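Long-range contacts in aminoacyl-histidine dipeptidase (Vibrio alginolyticus, PDB 3MRU), which probably hydrolyses dipeptides, among them aminoacyl-histidine dipeptides such as carnosine, as a zinc-dependent metallopeptidase of the M20 family: residues 194-199 with 360-365; 198-203 with 312-317; 236-241 with 282-287. One frame throughout, in Å; residues are numbered along the deposited sequence.

Contact 1: 194-199 with 360-365; sequences FDITRD and NKVTVL
Phe194 and Val362 face each other as a hydrogen-bonded pair of antiparallel strands, and Asn360 closes the contact at its other end. The backbone bond from Phe194 N to Val362 O is short, 2.7 Å, while the return bond from Val362 N to Phe194 O, at 3.3 Å, is weak. Beyond them Ile196 N donates to Asn360 O over 3.1 Å, from well above the carbonyl plane. Asn360 has a positive phi, a backbone shape that asparagine tolerates better than most residues, and this suits it to the turn between strands 346-358 and 361-370. Its side chain, with CG anti to the carbonyl carbon (chi1 -60°), lies against the Ile196-Thr197 backbone, Asn360 CB 3.4 Å from Ile196 O.

The apolar side chains of Phe194 and Val362 leave the same face of the sheet. Phe194 CB lies 4.0 Å from Val362 CB, and the ring reaches along the partner strand until Phe194 CE1 is 3.9 Å from Val364 CG2. The edge of that ring lies near Val362 O. Further along, Ile196 CD1 meets Val362 CG2 at 3.5 Å, the two branched side chains crossing at a slant. Large aliphatic and aromatic groups fit here because helix 318-330 covers this face: Phe324 packs edge-to-face with Phe194 and also touches Val362, while Asp320 accepts a bond from Thr197 N. The stretch of strand 181-199 just before its break is thus joined to the turn and second strand of a beta hairpin: antiparallel pairing within a mixed sheet, with helix 318-330 across one face.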
loop_
_atom_site.group_PDB
_atom_site.type_symbol
_atom_site.label_atom_id
_atom_site.label_comp_id
_atom_site.label_asym_id
_atom_site.label_seq_id
_atom_site.Cartn_x
_atom_site.Cartn_y
_atom_site.Cartn_z
ATOM N N PHE A 194 -21.633 -5.380 16.487
ATOM C CA PHE A 194 -22.385 -5.503 17.739
ATOM C C PHE A 194 -23.882 -5.527 17.471
ATOM O O PHE A 194 -24.399 -4.712 16.694
ATOM C CB PHE A 194 -22.045 -4.348 18.699
ATOM C CG PHE A 194 -20.641 -4.402 19.222
ATOM C CD1 PHE A 194 -19.585 -3.873 18.477
ATOM C CD2 PHE A 194 -20.372 -4.998 20.440
ATOM C CE1 PHE A 194 -18.300 -3.949 18.925
ATOM C CE2 PHE A 194 -19.076 -5.065 20.909
ATOM C CZ PHE A 194 -18.040 -4.551 20.147
ATOM N N ASP A 195 -24.582 -6.464 18.099
ATOM C CA ASP A 195 -26.015 -6.506 17.907
ATOM C C ASP A 195 -26.753 -5.853 19.070
ATOM O O ASP A 195 -27.103 -6.515 20.068
ATOM C CB ASP A 195 -26.490 -7.916 17.575
ATOM C CG ASP A 195 -26.513 -8.174 16.073
ATOM O OD1 ASP A 195 -27.000 -7.290 15.313
ATOM O OD2 ASP A 195 -26.038 -9.252 15.648
ATOM N N ILE A 196 -26.986 -4.548 18.910
ATOM C CA ILE A 196 -27.520 -3.713 19.984
ATOM C C ILE A 196 -29.000 -3.415 19.885
ATOM O O ILE A 196 -29.571 -3.308 18.785
ATOM C CB ILE A 196 -26.759 -2.359 20.165
ATOM C CG1 ILE A 196 -26.984 -1.412 18.984
ATOM C CG2 ILE A 196 -25.275 -2.600 20.384
ATOM C CD1 ILE A 196 -26.611 0.047 19.244
ATOM N N THR A 197 -29.586 -3.282 21.078
ATOM C CA THR A 197 -30.974 -2.848 21.282
ATOM C C THR A 197 -31.022 -1.544 22.106
ATOM O O THR A 197 -30.094 -1.242 22.874
ATOM C CB THR A 197 -31.801 -3.942 21.980
ATOM O OG1 THR A 197 -31.186 -4.267 23.236
ATOM C CG2 THR A 197 -31.872 -5.183 21.098
ATOM N N ARG A 198 -32.102 -0.786 21.948
ATOM C CA ARG A 198 -32.173 0.547 22.513
ATOM C C ARG A 198 -33.324 0.798 23.463
ATOM O O ARG A 198 -34.457 0.390 23.209
ATOM C CB ARG A 198 -32.228 1.559 21.395
ATOM C CG ARG A 198 -30.914 1.733 20.736
ATOM C CD ARG A 198 -31.064 2.640 19.589
ATOM N NE ARG A 198 -29.875 3.462 19.467
ATOM C CZ ARG A 198 -28.901 3.239 18.599
ATOM N NH1 ARG A 198 -27.866 4.059 18.569
ATOM N NH2 ARG A 198 -28.972 2.203 17.765
ATOM N N ASP A 199 -33.012 1.484 24.561
ATOM C CA ASP A 199 -34.001 1.942 25.533
ATOM C C ASP A 199 -34.051 3.453 25.515
ATOM O O ASP A 199 -33.019 4.107 25.337
ATOM C CB ASP A 199 -33.661 1.417 26.919
ATOM C CG ASP A 199 -33.716 -0.100 26.982
ATOM O OD1 ASP A 199 -33.338 -0.657 28.036
ATOM O OD2 ASP A 199 -34.140 -0.744 25.980
ATOM N N ASN A 360 -29.659 -0.617 16.018
ATOM C CA ASN A 360 -29.445 -2.073 16.231
ATOM C C ASN A 360 -28.087 -2.664 15.850
ATOM O O ASN A 360 -27.868 -3.862 16.037
ATOM C CB ASN A 360 -30.562 -2.907 15.592
ATOM C CG ASN A 360 -31.930 -2.571 16.159
ATOM O OD1 ASN A 360 -32.216 -2.855 17.332
ATOM N ND2 ASN A 360 -32.782 -1.953 15.332
ATOM N N LYS A 361 -27.182 -1.830 15.337
ATOM C CA LYS A 361 -25.876 -2.291 14.893
ATOM C C LYS A 361 -24.821 -1.214 15.081
ATOM O O LYS A 361 -24.957 -0.083 14.607
ATOM C CB LYS A 361 -25.947 -2.692 13.424
ATOM C CG LYS A 361 -24.915 -3.687 12.918
ATOM C CD LYS A 361 -25.083 -3.769 11.393
ATOM C CE LYS A 361 -24.186 -4.806 10.746
ATOM N NZ LYS A 361 -24.614 -6.183 11.141
ATOM N N VAL A 362 -23.773 -1.591 15.801
ATOM C CA VAL A 362 -22.536 -0.830 15.888
ATOM C C VAL A 362 -21.463 -1.668 15.242
ATOM O O VAL A 362 -21.322 -2.855 15.539
ATOM C CB VAL A 362 -22.119 -0.586 17.326
ATOM C CG1 VAL A 362 -21.019 0.448 17.383
ATOM C CG2 VAL A 362 -23.293 -0.113 18.116
ATOM N N THR A 363 -20.703 -1.040 14.361
ATOM C CA THR A 363 -19.718 -1.755 13.582
ATOM C C THR A 363 -18.372 -1.043 13.594
ATOM O O THR A 363 -18.261 0.138 13.249
ATOM C CB THR A 363 -20.245 -2.052 12.151
ATOM O OG1 THR A 363 -19.144 -2.185 11.239
ATOM C CG2 THR A 363 -21.262 -0.955 11.676
ATOM N N VAL A 364 -17.360 -1.791 14.018
ATOM C CA VAL A 364 -16.022 -1.280 14.228
ATOM C C VAL A 364 -15.130 -1.892 13.169
ATOM O O VAL A 364 -14.964 -3.097 13.136
ATOM C CB VAL A 364 -15.492 -1.651 15.654
ATOM C CG1 VAL A 364 -14.146 -0.990 15.934
ATOM C CG2 VAL A 364 -16.512 -1.267 16.755
ATOM N N LEU A 365 -14.565 -1.064 12.298
ATOM C CA LEU A 365 -13.721 -1.541 11.200
ATOM C C LEU A 365 -12.267 -1.159 11.366
ATOM O O LEU A 365 -11.941 -0.005 11.701
ATOM C CB LEU A 365 -14.193 -0.953 9.876
ATOM C CG LEU A 365 -15.144 -1.688 8.948
ATOM C CD1 LEU A 365 -16.405 -2.141 9.659
ATOM C CD2 LEU A 365 -15.468 -0.750 7.807
#

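Contact 2: 198-203 with 312-317; sequences RDAIPA and DAQVFA
A short antiparallel bridge pairs Asp199, at the end of strand 181-199, with Val315 of the two-residue strand 315-316. Asp199 N donates to Val315 O over 2.8 Å; the return bond from Val315 N to Asp199 O is bent and weak. Next along, Arg198 and Phe316 form a non-hydrogen-bonded pair whose side chains diverge.

Arg198 turns that junction into a polar grip. Its chain crosses that of Gln314 at a slant, Arg198 CB to Gln314 CB 3.5 Å, and a bend at chi3 (144°) brings Arg198 NE to Gln314 O, 2.7 Å away. The acceptor lies close to the guanidinium plane, 7° out of it, although NE itself is tilted from the carbonyl plane of Gln314. NH2 bonds Glu358 O and NH1 makes a weak bond to Val251 O, so one guanidinium draws together backbone carbonyls from three parts of the chain, a task for which the many N-H groups of arginine are well suited. The Phe316 ring stands at 76° to this group, with Phe316 CE1 3.4 Å from Arg198 NH1.

Ile201 supplies the apolar side of the contact: Ile201 CD1 meets Val315 CG2 at 3.5 Å, and both residues also touch Ala271 on strand 266-273. Phe316 is backbone-bonded to Leu250 of strand 249-255, and Ala317 is the N-cap of helix 318-330. Here, then, is a two-residue antiparallel strand linking the end of strand 181-199 to strand 249-255 and leading into helix 318-330.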
loop_
_atom_site.group_PDB
_atom_site.type_symbol
_atom_site.label_atom_id
_atom_site.label_comp_id
_atom_site.label_asym_id
_atom_site.label_seq_id
_atom_site.Cartn_x
_atom_site.Cartn_y
_atom_site.Cartn_z
ATOM N N ARG A 198 -32.102 -0.786 21.948
ATOM C CA ARG A 198 -32.173 0.547 22.513
ATOM C C ARG A 198 -33.324 0.798 23.463
ATOM O O ARG A 198 -34.457 0.390 23.209
ATOM C CB ARG A 198 -32.228 1.559 21.395
ATOM C CG ARG A 198 -30.914 1.733 20.736
ATOM C CD ARG A 198 -31.064 2.640 19.589
ATOM N NE ARG A 198 -29.875 3.462 19.467
ATOM C CZ ARG A 198 -28.901 3.239 18.599
ATOM N NH1 ARG A 198 -27.866 4.059 18.569
ATOM N NH2 ARG A 198 -28.972 2.203 17.765
ATOM N N ASP A 199 -33.012 1.484 24.561
ATOM C CA ASP A 199 -34.001 1.942 25.533
ATOM C C ASP A 199 -34.051 3.453 25.515
ATOM O O ASP A 199 -33.019 4.107 25.337
ATOM C CB ASP A 199 -33.661 1.417 26.919
ATOM C CG ASP A 199 -33.716 -0.100 26.982
ATOM O OD1 ASP A 199 -33.338 -0.657 28.036
ATOM O OD2 ASP A 199 -34.140 -0.744 25.980
ATOM N N ALA A 200 -35.253 4.000 25.679
ATOM C CA ALA A 200 -35.479 5.442 25.551
ATOM C C ALA A 200 -34.776 6.272 26.627
ATOM O O ALA A 200 -34.572 5.830 27.769
ATOM C CB ALA A 200 -36.976 5.769 25.508
ATOM N N ILE A 201 -34.406 7.474 26.203
ATOM C CA ILE A 201 -33.779 8.523 26.994
ATOM C C ILE A 201 -34.555 8.833 28.277
ATOM O O ILE A 201 -35.698 9.282 28.203
ATOM C CB ILE A 201 -33.735 9.820 26.148
ATOM C CG1 ILE A 201 -33.848 9.501 24.638
ATOM C CG2 ILE A 201 -32.516 10.672 26.508
ATOM C CD1 ILE A 201 -32.717 8.595 24.086
ATOM N N PRO A 202 -33.941 8.624 29.458
ATOM C CA PRO A 202 -34.726 8.889 30.679
ATOM C C PRO A 202 -34.974 10.396 30.947
ATOM O O PRO A 202 -34.250 11.261 30.425
ATOM C CB PRO A 202 -33.908 8.215 31.796
ATOM C CG PRO A 202 -32.507 8.128 31.255
ATOM C CD PRO A 202 -32.568 8.161 29.749
ATOM N N ALA A 203 -36.005 10.680 31.748
ATOM C CA ALA A 203 -36.506 12.033 31.956
ATOM C C ALA A 203 -35.407 13.024 32.327
ATOM O O ALA A 203 -34.581 12.763 33.218
ATOM C CB ALA A 203 -37.599 12.028 33.018
ATOM N N ASP A 312 -34.331 12.706 19.733
ATOM C CA ASP A 312 -34.599 11.295 20.042
ATOM C C ASP A 312 -34.533 10.435 18.760
ATOM O O ASP A 312 -35.114 10.811 17.736
ATOM C CB ASP A 312 -35.914 11.115 20.852
ATOM C CG ASP A 312 -37.025 10.394 20.074
ATOM O OD1 ASP A 312 -36.791 9.260 19.585
ATOM O OD2 ASP A 312 -38.152 10.950 19.985
ATOM N N ALA A 313 -33.798 9.316 18.782
ATOM C CA ALA A 313 -32.908 8.876 19.878
ATOM C C ALA A 313 -32.967 7.387 20.107
ATOM O O ALA A 313 -32.630 6.613 19.216
ATOM C CB ALA A 313 -33.188 9.591 21.188
ATOM N N GLN A 314 -33.416 6.999 21.301
ATOM C CA GLN A 314 -33.272 5.634 21.775
ATOM C C GLN A 314 -31.796 5.381 22.089
ATOM O O GLN A 314 -30.974 5.158 21.200
ATOM C CB GLN A 314 -33.827 4.622 20.758
ATOM C CG GLN A 314 -35.344 4.573 20.689
ATOM C CD GLN A 314 -35.940 4.145 22.016
ATOM O OE1 GLN A 314 -35.404 3.269 22.705
ATOM N NE2 GLN A 314 -37.048 4.775 22.395
ATOM N N VAL A 315 -31.463 5.460 23.372
ATOM C CA VAL A 315 -30.105 5.222 23.849
ATOM C C VAL A 315 -29.771 3.712 23.799
ATOM O O VAL A 315 -30.674 2.882 23.855
ATOM C CB VAL A 315 -29.957 5.809 25.275
ATOM C CG1 VAL A 315 -28.869 5.117 26.046
ATOM C CG2 VAL A 315 -29.686 7.300 25.191
ATOM N N PHE A 316 -28.484 3.370 23.664
ATOM C CA PHE A 316 -28.008 1.995 23.820
ATOM C C PHE A 316 -28.494 1.438 25.121
ATOM O O PHE A 316 -28.397 2.110 26.144
ATOM C CB PHE A 316 -26.497 1.986 23.967
ATOM C CG PHE A 316 -25.750 2.056 22.691
ATOM C CD1 PHE A 316 -26.033 3.037 21.747
ATOM C CD2 PHE A 316 -24.722 1.169 22.450
ATOM C CE1 PHE A 316 -25.314 3.113 20.579
ATOM C CE2 PHE A 316 -24.003 1.244 21.287
ATOM C CZ PHE A 316 -24.294 2.221 20.349
ATOM N N ALA A 317 -28.960 0.199 25.113
ATOM C CA ALA A 317 -29.151 -0.502 26.371
ATOM C C ALA A 317 -27.851 -0.431 27.172
ATOM O O ALA A 317 -26.779 -0.218 26.606
ATOM C CB ALA A 317 -29.538 -1.938 26.120
#

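Contact 3: 236-241 with 282-287; sequences GRFLAG and ELFNYY
Phe238 projects from helix 236-241 into the angle between Phe284 and Tyr287, and the three rings form an aromatic cluster. With Phe284 it makes a T-shaped pair: the edge of Phe284 points at one face of Phe238, the planes 73° apart, and Phe284 CD1 lies 3.6 Å from Phe238 CE2. Toward Tyr287 the roles change: Phe238 CB and CD1 come over one face of Tyr287, the rings themselves meeting obliquely. Phe238 CB is 4.0 Å from the Tyr287 ring centroid in a CH-pi contact, while Phe238 CD1 sits 3.6 Å from Tyr287 CG.

Phe238 holds CG anti to its own N (chi1 179°), extending the ring toward the partner helix. The axes of the two segments cross steeply, 132° between their N-to-C directions, with a closest approach of 11.6 Å, a gap that large flat side chains can bridge.

Tyr287 spans it too. Tyr287 OH ends 3.7 Å from Arg237 CB, over one face of the guanidinium, and makes a weak hydrogen bond to Leu234 O. Arg237 in turn is held by a salt bridge from NH1 to Glu294, further along the helix that carries Tyr287.

Both helices belong to the M20 dimerisation region of the family, packed against its sheet at strand 205-213, where Leu210 touches both Phe238 and Phe284. Leu239 and Ala240 pack against helix 318-330, on Ile325 and Asn329.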
loop_
_atom_site.group_PDB
_atom_site.type_symbol
_atom_site.label_atom_id
_atom_site.label_comp_id
_atom_site.label_asym_id
_atom_site.label_seq_id
_atom_site.Cartn_x
_atom_site.Cartn_y
_atom_site.Cartn_z
ATOM N N GLY A 236 -13.084 6.887 22.987
ATOM C CA GLY A 236 -13.461 5.686 23.683
ATOM C C GLY A 236 -12.849 5.744 25.061
ATOM O O GLY A 236 -13.495 5.418 26.048
ATOM N N ARG A 237 -11.588 6.178 25.109
ATOM C CA ARG A 237 -10.800 6.221 26.333
ATOM C C ARG A 237 -11.516 7.094 27.333
ATOM O O ARG A 237 -11.521 6.803 28.544
ATOM C CB ARG A 237 -9.428 6.808 26.045
ATOM C CG ARG A 237 -8.324 6.345 26.978
ATOM C CD ARG A 237 -7.275 7.470 27.157
ATOM N NE ARG A 237 -6.391 7.702 25.995
ATOM C CZ ARG A 237 -5.348 8.540 25.986
ATOM N NH1 ARG A 237 -5.016 9.244 27.074
ATOM N NH2 ARG A 237 -4.621 8.668 24.884
ATOM N N PHE A 238 -12.143 8.154 26.818
ATOM C CA PHE A 238 -12.891 9.075 27.656
ATOM C C PHE A 238 -14.110 8.423 28.283
ATOM O O PHE A 238 -14.287 8.468 29.500
ATOM C CB PHE A 238 -13.285 10.325 26.883
ATOM C CG PHE A 238 -14.078 11.309 27.703
ATOM C CD1 PHE A 238 -13.497 11.953 28.801
ATOM C CD2 PHE A 238 -15.407 11.594 27.382
ATOM C CE1 PHE A 238 -14.227 12.860 29.568
ATOM C CE2 PHE A 238 -16.147 12.499 28.139
ATOM C CZ PHE A 238 -15.560 13.134 29.239
ATOM N N LEU A 239 -14.940 7.800 27.458
ATOM C CA LEU A 239 -16.141 7.137 27.955
ATOM C C LEU A 239 -15.803 5.957 28.858
ATOM O O LEU A 239 -16.554 5.621 29.772
ATOM C CB LEU A 239 -17.009 6.650 26.798
ATOM C CG LEU A 239 -17.256 7.548 25.592
ATOM C CD1 LEU A 239 -17.808 6.731 24.442
ATOM C CD2 LEU A 239 -18.178 8.683 25.959
ATOM N N ALA A 240 -14.665 5.330 28.589
ATOM C CA ALA A 240 -14.255 4.158 29.326
ATOM C C ALA A 240 -14.160 4.493 30.804
ATOM O O ALA A 240 -14.959 4.006 31.606
ATOM C CB ALA A 240 -12.940 3.650 28.801
ATOM N N GLY A 241 -13.226 5.372 31.153
ATOM C CA GLY A 241 -12.932 5.649 32.554
ATOM C C GLY A 241 -14.036 6.406 33.251
ATOM O O GLY A 241 -14.172 6.315 34.480
ATOM N N GLU A 282 -16.745 20.231 31.984
ATOM C CA GLU A 282 -15.463 20.472 32.632
ATOM C C GLU A 282 -14.514 19.284 32.521
ATOM O O GLU A 282 -13.327 19.460 32.196
ATOM C CB GLU A 282 -15.631 20.862 34.094
ATOM C CG GLU A 282 -14.409 21.632 34.601
ATOM C CD GLU A 282 -14.495 21.949 36.076
ATOM O OE1 GLU A 282 -13.429 22.161 36.693
ATOM O OE2 GLU A 282 -15.629 21.979 36.619
ATOM N N LEU A 283 -15.040 18.087 32.805
ATOM C CA LEU A 283 -14.286 16.843 32.646
ATOM C C LEU A 283 -13.755 16.688 31.216
ATOM O O LEU A 283 -12.632 16.210 31.004
ATOM C CB LEU A 283 -15.134 15.626 33.059
ATOM C CG LEU A 283 -14.939 15.062 34.482
ATOM C CD1 LEU A 283 -15.937 13.942 34.822
ATOM C CD2 LEU A 283 -13.502 14.578 34.720
ATOM N N PHE A 284 -14.561 17.131 30.252
ATOM C CA PHE A 284 -14.257 16.941 28.851
ATOM C C PHE A 284 -13.242 17.944 28.382
ATOM O O PHE A 284 -12.396 17.633 27.526
ATOM C CB PHE A 284 -15.514 17.045 28.006
ATOM C CG PHE A 284 -15.290 16.706 26.579
ATOM C CD1 PHE A 284 -15.102 15.382 26.191
ATOM C CD2 PHE A 284 -15.257 17.707 25.618
ATOM C CE1 PHE A 284 -14.890 15.059 24.859
ATOM C CE2 PHE A 284 -15.049 17.402 24.283
ATOM C CZ PHE A 284 -14.866 16.077 23.895
ATOM N N ASN A 285 -13.352 19.151 28.939
ATOM C CA ASN A 285 -12.359 20.213 28.739
ATOM C C ASN A 285 -11.048 19.906 29.424
ATOM O O ASN A 285 -9.961 20.128 28.864
ATOM C CB ASN A 285 -12.852 21.543 29.302
ATOM C CG ASN A 285 -13.511 22.382 28.261
ATOM O OD1 ASN A 285 -13.107 22.366 27.094
ATOM N ND2 ASN A 285 -14.544 23.112 28.660
ATOM N N TYR A 286 -11.171 19.387 30.643
ATOM C CA TYR A 286 -10.038 18.827 31.323
ATOM C C TYR A 286 -9.420 17.808 30.372
ATOM O O TYR A 286 -8.332 18.043 29.824
ATOM C CB TYR A 286 -10.478 18.174 32.631
ATOM C CG TYR A 286 -9.302 17.943 33.527
ATOM C CD1 TYR A 286 -8.114 18.637 33.293
ATOM C CD2 TYR A 286 -9.356 17.050 34.606
ATOM C CE1 TYR A 286 -7.000 18.452 34.082
ATOM C CE2 TYR A 286 -8.231 16.857 35.425
ATOM C CZ TYR A 286 -7.054 17.577 35.144
ATOM O OH TYR A 286 -5.908 17.465 35.888
ATOM N N TYR A 287 -10.152 16.715 30.139
ATOM C CA TYR A 287 -9.710 15.641 29.271
ATOM C C TYR A 287 -9.032 16.148 28.017
ATOM O O TYR A 287 -7.936 15.709 27.699
ATOM C CB TYR A 287 -10.855 14.692 28.908
ATOM C CG TYR A 287 -10.418 13.541 28.012
ATOM C CD1 TYR A 287 -10.889 13.430 26.706
ATOM C CD2 TYR A 287 -9.510 12.577 28.468
ATOM C CE1 TYR A 287 -10.473 12.388 25.879
ATOM C CE2 TYR A 287 -9.092 11.538 27.650
ATOM C CZ TYR A 287 -9.582 11.454 26.360
ATOM O OH TYR A 287 -9.172 10.435 25.549
#

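Contacts 1 and 2 are consecutive: both use strand 181-199, share Arg198 and Asp199, and have centres 13 Å apart. A probable hydrogen bond from Ala317 N to Thr197 O, 2.9 Å, joins them, and Phe316 packs against both Ile196 and Val362. Contact 3 stands apart, its centre about 22 Å from that of contact 1 and about 21 Å from that of contact 2, the nearest atoms being about 10 and 9 Å away. Helix 318-330 mediates, starting from contact 2, covering contact 1 and touching helix 231-242 of contact 3. All three lie away from the two-zinc site, where His80, Asp119 and Asp173 bind one zinc ion and Asp119 and His461 the other.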